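Side-chain contact in ADP-ribose pyrophosphatase (PDB 3O8S), which probably hydrolyses ADP-ribose or a related nucleoside diphosphate linked to another group, as a member of the NUDIX hydrolase family: residues Gly182-Ala186 with Glu187-Leu191. Sequence-based numbering, arbitrary orientation.
With EDO (1,2-ethanediol), chain F.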
loop_
_atom_site.group_PDB
_atom_site.type_symbol
_atom_site.label_atom_id
_atom_site.label_comp_id
_atom_site.label_asym_id
_atom_site.label_seq_id
_atom_site.Cartn_x
_atom_site.Cartn_y
_atom_site.Cartn_z
ATOM N N GLY A 182 -10.326 5.418 -15.711
ATOM C CA GLY A 182 -10.320 4.150 -14.978
ATOM C C GLY A 182 -8.948 3.846 -14.380
ATOM O O GLY A 182 -8.847 3.163 -13.357
ATOM N N LYS A 183 -7.883 4.389 -15.001
ATOM C CA LYS A 183 -6.494 4.225 -14.572
ATOM C C LYS A 183 -6.064 5.352 -13.644
ATOM O O LYS A 183 -5.422 5.082 -12.633
ATOM C CB LYS A 183 -5.550 4.138 -15.782
ATOM C CG LYS A 183 -5.643 2.789 -16.459
ATOM C CD LYS A 183 -4.750 2.675 -17.654
ATOM C CE LYS A 183 -4.852 1.272 -18.181
ATOM N NZ LYS A 183 -4.085 1.106 -19.427
ATOM N N ASN A 184 -6.420 6.607 -13.968
ATOM C CA ASN A 184 -6.060 7.758 -13.140
ATOM C C ASN A 184 -6.962 8.958 -13.420
ATOM O O ASN A 184 -7.094 9.369 -14.565
ATOM C CB ASN A 184 -4.564 8.157 -13.338
ATOM C CG ASN A 184 -4.066 7.990 -14.766
ATOM O OD1 ASN A 184 -3.193 7.175 -15.039
ATOM N ND2 ASN A 184 -4.646 8.702 -15.724
ATOM N N THR A 185 -7.559 9.528 -12.364
ATOM C CA THR A 185 -8.372 10.743 -12.451
ATOM C C THR A 185 -7.442 11.968 -12.332
ATOM O O THR A 185 -6.293 11.830 -11.880
ATOM C CB THR A 185 -9.434 10.764 -11.329
ATOM O OG1 THR A 185 -8.751 10.730 -10.078
ATOM C CG2 THR A 185 -10.441 9.609 -11.414
ATOM N N ALA A 186 -7.950 13.171 -12.692
ATOM C CA ALA A 186 -7.205 14.437 -12.561
ATOM C C ALA A 186 -6.880 14.696 -11.066
ATOM O O ALA A 186 -5.776 15.138 -10.725
ATOM C CB ALA A 186 -8.027 15.582 -13.152
ATOM N N GLU A 187 -7.818 14.307 -10.187
ATOM C CA GLU A 187 -7.749 14.402 -8.731
ATOM C C GLU A 187 -6.563 13.586 -8.204
ATOM O O GLU A 187 -5.779 14.103 -7.390
ATOM C CB GLU A 187 -9.068 13.920 -8.095
ATOM C CG GLU A 187 -10.291 14.798 -8.366
ATOM C CD GLU A 187 -10.964 14.755 -9.734
ATOM O OE1 GLU A 187 -11.071 13.658 -10.329
ATOM O OE2 GLU A 187 -11.436 15.824 -10.189
ATOM N N GLN A 188 -6.399 12.329 -8.698
ATOM C CA GLN A 188 -5.271 11.461 -8.305
ATOM C C GLN A 188 -3.938 12.034 -8.780
ATOM O O GLN A 188 -2.966 11.964 -8.037
ATOM C CB GLN A 188 -5.455 10.014 -8.799
ATOM C CG GLN A 188 -6.591 9.293 -8.041
ATOM C CD GLN A 188 -7.100 8.029 -8.697
ATOM O OE1 GLN A 188 -6.885 7.765 -9.880
ATOM N NE2 GLN A 188 -7.786 7.202 -7.929
ATOM N N LEU A 189 -3.890 12.644 -9.978
ATOM C CA LEU A 189 -2.661 13.290 -10.492
ATOM C C LEU A 189 -2.301 14.491 -9.625
ATOM O O LEU A 189 -1.130 14.657 -9.289
ATOM C CB LEU A 189 -2.812 13.731 -11.959
ATOM C CG LEU A 189 -3.129 12.646 -12.976
ATOM C CD1 LEU A 189 -2.970 13.171 -14.396
ATOM C CD2 LEU A 189 -2.298 11.392 -12.747
ATOM N N ALA A 190 -3.326 15.308 -9.236
ATOM C CA ALA A 190 -3.169 16.465 -8.347
ATOM C C ALA A 190 -2.656 15.999 -6.967
ATOM O O ALA A 190 -1.733 16.613 -6.415
ATOM C CB ALA A 190 -4.484 17.226 -8.222
ATOM N N LEU A 191 -3.149 14.848 -6.484
ATOM C CA LEU A 191 -2.671 14.246 -5.232
ATOM C C LEU A 191 -1.174 13.879 -5.341
ATOM O O LEU A 191 -0.394 14.164 -4.424
ATOM C CB LEU A 191 -3.510 13.004 -4.837
ATOM C CG LEU A 191 -3.288 12.487 -3.392
ATOM C CD1 LEU A 191 -3.936 13.446 -2.357
ATOM C CD2 LEU A 191 -3.796 11.031 -3.220
HETATM C C1 EDO F . 0.042 1.674 -20.268
HETATM O O1 EDO F . -0.081 0.259 -20.088
HETATM C C2 EDO F . -0.085 2.359 -18.915
HETATM O O2 EDO F . -1.460 2.625 -18.631
HETATM O O HOH W 1 -10.907 13.335 -13.612
#
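T185 and Q188 bond to each other twice, each through its side chain to the other's backbone N-H. OG1 of T185 accepts from Q188 N at 3.2 Å. OE1 of Q188 accepts in return from T185 N at 3.1 Å, with an N-H...O angle of 163°. T185 N lies above the carbonyl plane of the Q188 side chain, 41° out of it. T185 OG1 sits between its own backbone N and carbonyl carbon (chi1 60°), which turns it to the first turn of the helix. T185 OG1 also packs 3.3 Å from Q188 CG. The amide of Q188 is held at both ends, since NE2 bonds to N137 OD1. On the buried side, L189 CD2 lies 4.0 Å from N184 CB, and L189 continues onto I83, L85 and L95 of the sheet. N184 OD1 reaches the backbone N of L95. The E187 side is looser and open to solvent. The chain of E187 bends back at chi2, bringing OE1 within 3.5 Å of T185 CB. A water accepts from A186 N and donates weakly to E187 OE1. The reciprocal pair is a capping box with T185 as N-cap. It starts helix 186-197, which packs against the sheet of the NUDIX fold.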